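Local coordinates for protein carboxylase (Deinococcus radiodurans, PDB 5H80) that is the biotin carboxylase domain of a single-chain carboxylase and probably uses ATP and bicarbonate to carboxylate biotin on a carrier domain, at residues V59-P64 against L96-E101; R147-A152 against G162-T167; W253-T258 against H325-E330; A371-E376 against F448-V453. One frame throughout, in Å; residues are numbered along the deposited sequence.

Contact 1: V59-P64 against L96-E101; sequences VAVYAP and LRVAQE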
loop_
_atom_site.group_PDB
_atom_site.type_symbol
_atom_site.label_atom_id
_atom_site.label_comp_id
_atom_site.label_asym_id
_atom_site.label_seq_id
_atom_site.Cartn_x
_atom_site.Cartn_y
_atom_site.Cartn_z
ATOM N N VAL A 59 18.387 16.625 4.790
ATOM C CA VAL A 59 19.796 16.399 5.079
ATOM C C VAL A 59 19.870 15.197 6.033
ATOM O O VAL A 59 19.401 15.270 7.131
ATOM C CB VAL A 59 20.437 17.704 5.654
ATOM C CG1 VAL A 59 21.908 17.411 6.023
ATOM C CG2 VAL A 59 20.171 18.950 4.737
ATOM N N ALA A 60 20.488 14.125 5.602
ATOM C CA ALA A 60 20.747 12.915 6.415
ATOM C C ALA A 60 22.146 13.015 7.039
ATOM O O ALA A 60 22.990 13.887 6.596
ATOM C CB ALA A 60 20.564 11.668 5.549
ATOM N N VAL A 61 22.361 12.211 8.075
ATOM C CA VAL A 61 23.676 12.053 8.668
ATOM C C VAL A 61 23.923 10.527 8.734
ATOM O O VAL A 61 22.984 9.667 8.889
ATOM C CB VAL A 61 23.838 12.726 10.065
ATOM C CG1 VAL A 61 23.834 14.268 9.995
ATOM C CG2 VAL A 61 22.792 12.223 11.098
ATOM N N TYR A 62 25.170 10.130 8.662
ATOM C CA TYR A 62 25.564 8.768 8.775
ATOM C C TYR A 62 26.930 8.567 9.417
ATOM O O TYR A 62 27.829 9.433 9.278
ATOM C CB TYR A 62 25.537 7.980 7.414
ATOM C CG TYR A 62 26.446 8.561 6.369
ATOM C CD1 TYR A 62 27.620 7.915 6.067
ATOM C CD2 TYR A 62 26.202 9.819 5.698
ATOM C CE1 TYR A 62 28.543 8.461 5.208
ATOM C CE2 TYR A 62 27.132 10.344 4.738
ATOM C CZ TYR A 62 28.276 9.619 4.510
ATOM O OH TYR A 62 29.228 10.079 3.658
ATOM N N ALA A 63 27.032 7.493 10.146
ATOM C CA ALA A 63 28.312 6.984 10.652
ATOM C C ALA A 63 28.867 6.042 9.618
ATOM O O ALA A 63 28.099 5.395 8.876
ATOM C CB ALA A 63 28.067 6.245 11.950
ATOM N N PRO A 64 30.230 5.940 9.469
ATOM C CA PRO A 64 30.699 5.017 8.467
ATOM C C PRO A 64 30.238 3.534 8.427
ATOM O O PRO A 64 30.005 2.949 7.349
ATOM C CB PRO A 64 32.279 5.118 8.601
ATOM C CG PRO A 64 32.532 6.361 9.402
ATOM C CD PRO A 64 31.336 6.482 10.305
ATOM N N LEU A 96 24.175 19.742 15.743
ATOM C CA LEU A 96 23.997 21.198 15.657
ATOM C C LEU A 96 25.026 21.869 14.727
ATOM O O LEU A 96 24.662 22.810 14.024
ATOM C CB LEU A 96 23.962 21.864 17.028
ATOM C CG LEU A 96 22.696 21.467 17.799
ATOM C CD1 LEU A 96 22.874 21.960 19.225
ATOM C CD2 LEU A 96 21.384 21.916 17.182
ATOM N N ARG A 97 26.224 21.294 14.648
ATOM C CA ARG A 97 27.209 21.769 13.721
ATOM C C ARG A 97 26.793 21.463 12.296
ATOM O O ARG A 97 26.895 22.335 11.429
ATOM C CB ARG A 97 28.564 21.179 14.003
ATOM C CG ARG A 97 29.292 21.832 15.137
ATOM C CD ARG A 97 30.776 21.442 15.125
ATOM N NE ARG A 97 31.060 20.087 15.617
ATOM C CZ ARG A 97 30.951 19.701 16.897
ATOM N NH1 ARG A 97 30.560 20.536 17.865
ATOM N NH2 ARG A 97 31.275 18.481 17.228
ATOM N N VAL A 98 26.313 20.226 12.085
ATOM C CA VAL A 98 25.806 19.821 10.750
ATOM C C VAL A 98 24.714 20.741 10.300
ATOM O O VAL A 98 24.654 21.104 9.062
ATOM C CB VAL A 98 25.340 18.321 10.665
ATOM C CG1 VAL A 98 24.730 17.983 9.279
ATOM C CG2 VAL A 98 26.512 17.419 10.846
ATOM N N ALA A 99 23.811 21.077 11.214
ATOM C CA ALA A 99 22.651 21.855 10.855
ATOM C C ALA A 99 23.065 23.251 10.431
ATOM O O ALA A 99 22.543 23.826 9.476
ATOM C CB ALA A 99 21.723 21.933 12.036
ATOM N N GLN A 100 23.981 23.844 11.216
ATOM C CA GLN A 100 24.516 25.197 10.900
ATOM C C GLN A 100 25.191 25.268 9.554
ATOM O O GLN A 100 24.959 26.206 8.801
ATOM C CB GLN A 100 25.565 25.572 11.969
ATOM C CG GLN A 100 26.153 26.994 11.826
ATOM C CD GLN A 100 27.170 27.340 12.915
ATOM O OE1 GLN A 100 26.841 27.981 13.916
ATOM N NE2 GLN A 100 28.418 26.928 12.711
ATOM N N GLU A 101 26.039 24.273 9.289
ATOM C CA GLU A 101 26.940 24.180 8.175
ATOM C C GLU A 101 26.180 23.901 6.903
ATOM O O GLU A 101 26.616 24.273 5.849
ATOM C CB GLU A 101 27.929 23.067 8.441
ATOM C CG GLU A 101 28.902 23.471 9.534
ATOM C CD GLU A 101 30.010 22.488 9.789
ATOM O OE1 GLU A 101 30.503 21.866 8.844
ATOM O OE2 GLU A 101 30.425 22.351 10.948
#

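Contact 2: R147-A152 against G162-T167; sequences RARGLA and GTDGAT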
loop_
_atom_site.group_PDB
_atom_site.type_symbol
_atom_site.label_atom_id
_atom_site.label_comp_id
_atom_site.label_asym_id
_atom_site.label_seq_id
_atom_site.Cartn_x
_atom_site.Cartn_y
_atom_site.Cartn_z
ATOM N N ARG A 147 6.207 13.220 37.414
ATOM C CA ARG A 147 5.340 14.295 36.903
ATOM C C ARG A 147 4.153 13.784 35.946
ATOM O O ARG A 147 3.036 14.332 35.956
ATOM C CB ARG A 147 6.149 15.359 36.183
ATOM C CG ARG A 147 6.694 16.516 37.054
ATOM C CD ARG A 147 7.716 17.310 36.233
ATOM N NE ARG A 147 7.032 18.381 35.518
ATOM C CZ ARG A 147 7.491 19.015 34.458
ATOM N NH1 ARG A 147 8.655 18.700 33.900
ATOM N NH2 ARG A 147 6.735 19.955 33.920
ATOM N N ALA A 148 4.456 12.835 35.087
ATOM C CA ALA A 148 3.407 12.251 34.199
ATOM C C ALA A 148 2.269 11.507 34.986
ATOM O O ALA A 148 1.099 11.616 34.698
ATOM C CB ALA A 148 4.030 11.334 33.182
ATOM N N ARG A 149 2.665 10.856 36.071
ATOM C CA ARG A 149 1.749 10.222 37.005
ATOM C C ARG A 149 0.871 11.211 37.705
ATOM O O ARG A 149 -0.352 11.066 37.682
ATOM C CB ARG A 149 2.539 9.385 38.012
ATOM C CG ARG A 149 1.733 8.503 38.955
ATOM C CD ARG A 149 2.699 7.700 39.850
ATOM N NE ARG A 149 1.925 6.992 40.854
ATOM C CZ ARG A 149 1.484 5.739 40.743
ATOM N NH1 ARG A 149 1.778 4.967 39.679
ATOM N NH2 ARG A 149 0.729 5.253 41.714
ATOM N N GLY A 150 1.469 12.263 38.258
ATOM C CA GLY A 150 0.717 13.258 38.942
ATOM C C GLY A 150 -0.289 13.967 38.083
ATOM O O GLY A 150 -1.418 14.199 38.536
ATOM N N LEU A 151 0.124 14.288 36.857
ATOM C CA LEU A 151 -0.786 14.790 35.810
ATOM C C LEU A 151 -1.936 13.817 35.543
ATOM O O LEU A 151 -3.108 14.265 35.548
ATOM C CB LEU A 151 -0.069 15.034 34.498
ATOM C CG LEU A 151 -0.833 15.681 33.343
ATOM C CD1 LEU A 151 -1.355 17.080 33.667
ATOM C CD2 LEU A 151 0.066 15.813 32.141
ATOM N N ALA A 152 -1.629 12.546 35.399
ATOM C CA ALA A 152 -2.686 11.554 35.187
ATOM C C ALA A 152 -3.688 11.598 36.379
ATOM O O ALA A 152 -4.887 11.778 36.213
ATOM C CB ALA A 152 -2.106 10.197 35.006
ATOM N N GLY A 162 1.618 1.919 42.994
ATOM C CA GLY A 162 3.072 1.930 43.013
ATOM C C GLY A 162 3.613 2.876 44.080
ATOM O O GLY A 162 2.831 3.548 44.732
ATOM N N THR A 163 4.936 2.845 44.258
ATOM C CA THR A 163 5.680 3.856 45.021
ATOM C C THR A 163 6.069 4.963 44.051
ATOM O O THR A 163 6.826 4.698 43.095
ATOM C CB THR A 163 6.981 3.276 45.617
ATOM O OG1 THR A 163 6.667 2.123 46.384
ATOM C CG2 THR A 163 7.679 4.298 46.529
ATOM N N ASP A 164 5.594 6.186 44.311
ATOM C CA ASP A 164 5.767 7.330 43.366
ATOM C C ASP A 164 7.210 7.782 43.107
ATOM O O ASP A 164 7.577 8.144 41.968
ATOM C CB ASP A 164 4.979 8.571 43.817
ATOM C CG ASP A 164 5.196 9.788 42.876
ATOM O OD1 ASP A 164 5.520 9.591 41.679
ATOM O OD2 ASP A 164 5.065 10.937 43.349
ATOM N N GLY A 165 7.998 7.823 44.170
ATOM C CA GLY A 165 9.377 8.190 44.032
ATOM C C GLY A 165 10.285 7.346 44.871
ATOM O O GLY A 165 9.835 6.583 45.723
ATOM N N ALA A 166 11.577 7.534 44.613
ATOM C CA ALA A 166 12.663 7.049 45.439
ATOM C C ALA A 166 12.342 5.604 45.689
ATOM O O ALA A 166 12.135 4.861 44.697
ATOM C CB ALA A 166 12.761 7.878 46.718
ATOM N N THR A 167 12.254 5.215 46.966
ATOM C CA THR A 167 11.606 3.981 47.384
ATOM C C THR A 167 12.017 3.736 48.861
ATOM O O THR A 167 13.155 3.419 49.157
ATOM C CB THR A 167 11.895 2.792 46.396
ATOM O OG1 THR A 167 11.292 1.590 46.883
ATOM C CG2 THR A 167 13.441 2.609 46.108
#

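Contact 3: W253-T258 against H325-E330; sequences WERDCT and HTVTEE. With EDO (1,2-ethanediol), chain G.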
loop_
_atom_site.group_PDB
_atom_site.type_symbol
_atom_site.label_atom_id
_atom_site.label_comp_id
_atom_site.label_asym_id
_atom_site.label_seq_id
_atom_site.Cartn_x
_atom_site.Cartn_y
_atom_site.Cartn_z
ATOM N N TRP A 253 -7.445 7.015 16.799
ATOM C CA TRP A 253 -7.866 5.810 17.449
ATOM C C TRP A 253 -6.677 5.060 18.074
ATOM O O TRP A 253 -5.667 5.684 18.425
ATOM C CB TRP A 253 -8.730 4.886 16.473
ATOM C CG TRP A 253 -9.990 5.669 16.034
ATOM C CD1 TRP A 253 -11.194 5.740 16.662
ATOM C CD2 TRP A 253 -10.137 6.361 14.797
ATOM N NE1 TRP A 253 -12.067 6.479 15.913
ATOM C CE2 TRP A 253 -11.445 6.897 14.775
ATOM C CE3 TRP A 253 -9.240 6.636 13.712
ATOM C CZ2 TRP A 253 -11.928 7.643 13.665
ATOM C CZ3 TRP A 253 -9.739 7.442 12.618
ATOM C CH2 TRP A 253 -11.041 7.844 12.602
ATOM N N GLU A 254 -6.738 3.745 18.100
ATOM C CA GLU A 254 -5.858 2.924 18.863
ATOM C C GLU A 254 -5.014 1.961 18.103
ATOM O O GLU A 254 -5.338 1.523 16.972
ATOM C CB GLU A 254 -6.598 2.198 19.977
ATOM C CG GLU A 254 -7.311 0.886 19.733
ATOM C CD GLU A 254 -8.507 0.953 18.763
ATOM O OE1 GLU A 254 -8.982 2.073 18.519
ATOM O OE2 GLU A 254 -8.892 -0.151 18.377
ATOM N N ARG A 255 -4.046 1.370 18.820
ATOM C CA ARG A 255 -3.244 0.211 18.351
ATOM C C ARG A 255 -3.021 -0.726 19.504
ATOM O O ARG A 255 -3.030 -0.259 20.681
ATOM C CB ARG A 255 -1.845 0.629 17.874
ATOM C CG ARG A 255 -1.703 1.441 16.645
ATOM C CD ARG A 255 -0.296 1.944 16.325
ATOM N NE ARG A 255 0.270 2.903 17.271
ATOM C CZ ARG A 255 0.349 4.203 17.086
ATOM N NH1 ARG A 255 -0.130 4.816 15.981
ATOM N NH2 ARG A 255 0.934 4.923 17.998
ATOM N N ASP A 256 -2.928 -2.026 19.197
ATOM C CA ASP A 256 -2.698 -3.041 20.205
ATOM C C ASP A 256 -1.397 -3.699 19.897
ATOM O O ASP A 256 -1.215 -4.308 18.831
ATOM C CB ASP A 256 -3.794 -4.007 20.268
ATOM C CG ASP A 256 -3.719 -5.013 21.437
ATOM O OD1 ASP A 256 -2.726 -5.752 21.539
ATOM O OD2 ASP A 256 -4.757 -5.013 22.155
ATOM N N CYS A 257 -0.544 -3.624 20.882
ATOM C CA CYS A 257 0.833 -4.105 20.762
ATOM C C CYS A 257 1.114 -5.158 21.879
ATOM O O CYS A 257 2.221 -5.191 22.459
ATOM C CB CYS A 257 1.802 -3.000 20.941
ATOM S SG CYS A 257 1.494 -1.550 19.868
ATOM N N THR A 258 0.151 -6.003 22.148
ATOM C CA THR A 258 0.233 -6.968 23.262
ATOM C C THR A 258 1.292 -8.055 23.131
ATOM O O THR A 258 1.878 -8.518 24.101
ATOM C CB THR A 258 -1.172 -7.528 23.509
ATOM O OG1 THR A 258 -2.114 -6.488 23.880
ATOM C CG2 THR A 258 -1.150 -8.790 24.532
ATOM N N HIS A 325 3.640 3.593 13.918
ATOM C CA HIS A 325 2.770 4.630 13.416
ATOM C C HIS A 325 2.276 4.071 12.027
ATOM O O HIS A 325 1.121 4.372 11.688
ATOM C CB HIS A 325 3.507 5.933 13.189
ATOM C CG HIS A 325 4.461 5.899 12.015
ATOM N ND1 HIS A 325 5.722 5.367 12.057
ATOM C CD2 HIS A 325 4.272 6.286 10.714
ATOM C CE1 HIS A 325 6.313 5.459 10.853
ATOM N NE2 HIS A 325 5.448 6.020 10.018
ATOM N N THR A 326 3.119 3.227 11.435
ATOM C CA THR A 326 2.720 2.626 10.095
ATOM C C THR A 326 1.321 1.920 10.055
ATOM O O THR A 326 0.518 2.057 9.022
ATOM C CB THR A 326 3.708 1.592 9.671
ATOM O OG1 THR A 326 3.734 0.623 10.699
ATOM C CG2 THR A 326 5.122 2.221 9.459
ATOM N N VAL A 327 0.971 1.141 11.042
ATOM C CA VAL A 327 -0.351 0.419 11.026
ATOM C C VAL A 327 -1.574 1.326 11.053
ATOM O O VAL A 327 -2.576 1.076 10.371
ATOM C CB VAL A 327 -0.516 -0.665 12.120
ATOM C CG1 VAL A 327 0.063 -1.987 11.713
ATOM C CG2 VAL A 327 0.069 -0.254 13.462
ATOM N N THR A 328 -1.490 2.422 11.813
ATOM C CA THR A 328 -2.491 3.394 11.862
ATOM C C THR A 328 -2.610 4.075 10.538
ATOM O O THR A 328 -3.707 4.296 10.065
ATOM C CB THR A 328 -2.102 4.463 12.919
ATOM O OG1 THR A 328 -2.093 3.838 14.207
ATOM C CG2 THR A 328 -3.022 5.640 12.940
ATOM N N GLU A 329 -1.467 4.402 9.944
ATOM C CA GLU A 329 -1.452 4.999 8.571
ATOM C C GLU A 329 -2.260 4.130 7.625
ATOM O O GLU A 329 -3.084 4.661 6.865
ATOM C CB GLU A 329 0.035 5.142 8.101
ATOM C CG GLU A 329 0.745 6.289 8.837
ATOM C CD GLU A 329 2.076 6.696 8.155
ATOM O OE1 GLU A 329 2.691 5.841 7.499
ATOM O OE2 GLU A 329 2.470 7.852 8.247
ATOM N N GLU A 330 -2.014 2.855 7.544
ATOM C CA GLU A 330 -2.663 2.028 6.517
ATOM C C GLU A 330 -4.148 1.752 6.890
ATOM O O GLU A 330 -5.038 1.717 5.960
ATOM C CB GLU A 330 -1.838 0.768 6.302
ATOM C CG GLU A 330 -0.429 0.878 5.690
ATOM C CD GLU A 330 -0.417 1.650 4.499
ATOM O OE1 GLU A 330 -1.213 1.314 3.566
ATOM O OE2 GLU A 330 0.237 2.663 4.458
HETATM C C1 EDO G . 0.801 5.875 3.746
HETATM O O1 EDO G . -0.472 5.206 3.828
HETATM C C2 EDO G . 0.768 7.336 4.063
HETATM O O2 EDO G . -0.239 7.825 3.152
HETATM O O HOH W 1 -4.681 3.549 15.090
#

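Contact 4: A371-E376 against F448-V453; sequences ARVNME and FQIAGV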
loop_
_atom_site.group_PDB
_atom_site.type_symbol
_atom_site.label_atom_id
_atom_site.label_comp_id
_atom_site.label_asym_id
_atom_site.label_seq_id
_atom_site.Cartn_x
_atom_site.Cartn_y
_atom_site.Cartn_z
ATOM N N ALA A 371 4.261 -6.469 11.344
ATOM C CA ALA A 371 5.188 -7.404 11.985
ATOM C C ALA A 371 6.644 -6.798 11.862
ATOM O O ALA A 371 7.030 -6.305 10.832
ATOM C CB ALA A 371 5.129 -8.741 11.409
ATOM N N ARG A 372 7.409 -6.813 12.981
ATOM C CA ARG A 372 8.808 -6.402 12.895
ATOM C C ARG A 372 9.734 -7.623 12.504
ATOM O O ARG A 372 9.875 -8.638 13.278
ATOM C CB ARG A 372 9.138 -5.885 14.279
ATOM C CG ARG A 372 8.236 -4.670 14.763
ATOM C CD ARG A 372 8.872 -3.894 15.968
ATOM N NE ARG A 372 7.945 -2.904 16.589
ATOM C CZ ARG A 372 8.303 -2.019 17.537
ATOM N NH1 ARG A 372 9.565 -1.869 17.862
ATOM N NH2 ARG A 372 7.414 -1.217 18.086
ATOM N N VAL A 373 10.333 -7.523 11.337
ATOM C CA VAL A 373 11.365 -8.473 10.862
ATOM C C VAL A 373 12.735 -8.150 11.399
ATOM O O VAL A 373 13.234 -7.035 11.095
ATOM C CB VAL A 373 11.301 -8.644 9.366
ATOM C CG1 VAL A 373 12.250 -9.729 8.911
ATOM C CG2 VAL A 373 9.844 -8.907 8.949
ATOM N N ASN A 374 13.231 -9.010 12.285
ATOM C CA ASN A 374 14.504 -8.761 12.975
ATOM C C ASN A 374 15.606 -9.779 12.554
ATOM O O ASN A 374 15.322 -10.909 12.210
ATOM C CB ASN A 374 14.403 -8.729 14.497
ATOM C CG ASN A 374 13.377 -7.770 15.090
ATOM O OD1 ASN A 374 13.286 -6.596 14.691
ATOM N ND2 ASN A 374 12.704 -8.218 16.144
ATOM N N MET A 375 16.850 -9.337 12.641
ATOM C CA MET A 375 18.037 -10.194 12.532
ATOM C C MET A 375 18.205 -10.762 13.920
ATOM O O MET A 375 18.517 -10.032 14.847
ATOM C CB MET A 375 19.209 -9.301 12.106
ATOM C CG MET A 375 20.459 -10.061 11.801
ATOM S SD MET A 375 21.601 -8.904 11.060
ATOM C CE MET A 375 23.072 -9.980 11.090
ATOM N N GLU A 376 17.914 -12.045 14.079
ATOM C CA GLU A 376 17.971 -12.777 15.374
ATOM C C GLU A 376 17.199 -14.078 15.258
ATOM O O GLU A 376 17.648 -14.993 14.589
ATOM C CB GLU A 376 17.400 -11.998 16.574
ATOM C CG GLU A 376 15.884 -11.765 16.553
ATOM C CD GLU A 376 15.414 -10.566 17.397
ATOM O OE1 GLU A 376 14.160 -10.467 17.628
ATOM O OE2 GLU A 376 16.273 -9.714 17.790
ATOM N N PHE A 448 8.918 -13.271 1.939
ATOM C CA PHE A 448 10.118 -12.522 2.268
ATOM C C PHE A 448 11.401 -13.360 2.191
ATOM O O PHE A 448 11.697 -14.117 3.100
ATOM C CB PHE A 448 9.971 -11.914 3.656
ATOM C CG PHE A 448 10.685 -10.586 3.865
ATOM C CD1 PHE A 448 10.140 -9.726 4.806
ATOM C CD2 PHE A 448 11.882 -10.189 3.209
ATOM C CE1 PHE A 448 10.711 -8.487 5.098
ATOM C CE2 PHE A 448 12.507 -8.934 3.504
ATOM C CZ PHE A 448 11.892 -8.063 4.445
ATOM N N GLN A 449 12.149 -13.104 1.139
ATOM C CA GLN A 449 13.397 -13.892 0.808
ATOM C C GLN A 449 14.518 -13.095 1.402
ATOM O O GLN A 449 14.705 -11.953 1.005
ATOM C CB GLN A 449 13.637 -13.930 -0.695
ATOM C CG GLN A 449 12.576 -14.535 -1.558
ATOM C CD GLN A 449 13.061 -14.705 -2.978
ATOM O OE1 GLN A 449 13.888 -15.575 -3.263
ATOM N NE2 GLN A 449 12.557 -13.877 -3.880
ATOM N N ILE A 450 15.117 -13.629 2.457
ATOM C CA ILE A 450 16.311 -13.114 3.010
ATOM C C ILE A 450 17.362 -14.256 3.018
ATOM O O ILE A 450 17.059 -15.347 3.471
ATOM C CB ILE A 450 16.078 -12.582 4.444
ATOM C CG1 ILE A 450 14.897 -11.601 4.413
ATOM C CG2 ILE A 450 17.323 -11.875 4.966
ATOM C CD1 ILE A 450 14.540 -11.014 5.756
ATOM N N ALA A 451 18.551 -13.959 2.505
ATOM C CA ALA A 451 19.732 -14.854 2.632
ATOM C C ALA A 451 20.977 -14.078 3.104
ATOM O O ALA A 451 21.150 -12.901 2.733
ATOM C CB ALA A 451 19.978 -15.545 1.301
ATOM N N GLY A 452 21.797 -14.754 3.929
ATOM C CA GLY A 452 23.103 -14.251 4.432
ATOM C C GLY A 452 23.093 -13.896 5.913
ATOM O O GLY A 452 24.148 -13.868 6.492
ATOM N N VAL A 453 21.916 -13.570 6.520
ATOM C CA VAL A 453 21.790 -13.324 7.978
ATOM C C VAL A 453 20.618 -14.118 8.549
ATOM O O VAL A 453 19.718 -14.476 7.790
ATOM C CB VAL A 453 21.546 -11.807 8.260
ATOM C CG1 VAL A 453 22.698 -11.018 7.761
ATOM C CG2 VAL A 453 20.255 -11.295 7.585
#

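Contact 1: V59-P64 against L96-E101
Val59 and Val61 on strand 57-62 meet Val98 on helix 92-101, and no polar atom takes part. Val59 comes first along the strand. Its CB points toward the helix, and its methyl CG1 lies 4.3 Å from CG1 of Val98, a loose van der Waals contact. The backbone of Val59 is paired with strand 34-37. Ala60 turns its methyl away from helix 92-101, to the side where His71 of helix 70-74 packs. Its backbone bonds go to strand 77-80. Val61 faces the helix again and makes the closer touch, with its CG1 3.9 Å from CG1 of Val98. In Val61 a chi1 of -70° sets CG1 beside the backbone N and aims it at Val98. The two valines approach at a slant. With both distances measured to its CG1, one methyl branch of Val98 serves both strand residues. Leu36 and Val79, on the two neighbouring strands, also touch Val98, so its side chain sits in a buried apolar patch spread over three strands. Tyr62 faces the other way and packs on His71 and Val72. Helices thus lie against both faces of this parallel sheet. A central parallel sheet between layers of helices is the Rossmann-like arrangement of the biotin carboxylase N-terminal domain.

Contact 2: R147-A152 against G162-T167
Arg149 reaches from helix 145-154 to the loop at Gly162 and Asp164 because its chain is extended as far as NE, with chi1 at -172°. Asp164 also holds its CG opposite the backbone N, with chi1 at 178°. The two side chains run alongside one another, pointing opposite ways. The nearest atoms of this pair are CD of Arg149 and OD1 of Asp164, 3.9 Å apart, so the carboxylate meets the aliphatic part of the arginine. The guanidinium and carboxylate planes are 25° apart. NE of Arg149 stays 4.5 Å from OD1 of Asp164, too far for a salt bridge. Farther along, NH2 of Arg149 lies 3.7 Å from the backbone N of Gly162, in an oblique approach and without a hydrogen bond. The polar end of Arg149 has a firm partner close by: NH1 bonds to the carbonyl O of Ile160, just before the loop segment. Val159 packs on the same side chain. The contact lies at the surface, within the ATP-binding domain. Its chemistry implies that the hydrogen bond to Ile160 probably holds the guanidinium in place, while Asp164 probably adds only a modest, solvent-weakened attraction between opposite charges.

Contact 3: W253-T258 against H325-E330
Arg255 and Thr328 are the closest backbone pair where strand 253-256 passes helix 325-330, with their CA atoms 7.3 Å apart. The two axes come within 9.0 Å, and their directions differ by 129°. This is a strand-on-helix packing inside the ATP-grasp fold expected of the ATP-binding domain; the strand belongs to an antiparallel sheet and pairs with strand 236-245. Arg255 carries nearly all of the contact. Its chain bends at chi3 (-66°), which turns the guanidinium toward the first turn of the helix, near His325. NH1 of Arg255 donates to OG1 of Thr328 at 2.8 Å, with the acceptor tilted slightly from the guanidinium plane. The Arg255 side chain lies roughly perpendicular to that of Thr328. The backbone N of His325 lies over one face of the guanidinium. Two residues of strand 236-245 share the charged end of Arg255: Glu239 forms a salt bridge with NE, and Gln241 bonds to NH1. The group is thus buried but held on several sides. At the far end of the helix segment, Glu330 accepts a bond from an ethanediol, probably left by the crystallisation liquor, which also binds Arg430 of the second subunit. A water takes a hydrogen bond from Thr328 OG1 at 2.7 Å and gives one to Glu254 O at 2.8 Å.

Contact 4: A371-E376 against F448-V453
The Phe448 ring meets Val373 through CE1, which lies 4.0 Å from CG2 of Val373. The methyl approaches obliquely. One face of the ring carries CD1 of Ile450, 3.6 Å above the plane and shifted toward the rim. Phe394 of strand 393-395 makes an edge-to-face pair with the same ring. The other flat groups are the amide of Asn374 and the carboxylate of Glu376. ND2 of Asn374 donates to OE1 of Glu376 at 3.1 Å and comes from above the carboxylate plane. In the biotin carboxylase C-terminal domain, the contact joins strand 367-374 of an antiparallel sheet to the small sheet of strands 393-395 and 449-451. Leu457 of helix 457-465 packs on Val373, Phe448 and Ile450. The two methyls of Val373 divide the work. CG2 goes to the ring, while CG1 meets CD1 of Ile450 tip to tip at 4.1 Å. Met375 follows with an extended chain, chi2 and chi3 both at 170°. That length brings its CE to within 3.5 Å of CG1 of Val453, and the methionine chain runs across the valine.

How the contacts relate
From the N terminus, the four contacts follow in series. Each closes before the next opens, so none nest or cross. Contact 1 closes a loop of 31 residues inside the N-terminal domain and ties a helix to its parallel sheet. Contact 2 closes a short loop of nine residues at the surface of the ATP-binding domain, joining helix 145-154 to the loop after it. Contact 3 spans 66 residues of the same domain, ties strand 249-256 to helix 325-332 and lies nearest the middle of the chain. Contact 4 closes 71 residues in the C-terminal domain and links two sheets. Contacts 3 and 4 are neighbours, with nearest atoms about 6 Å apart. Contacts 2 and 4 lie on opposite sides of the chain's centre.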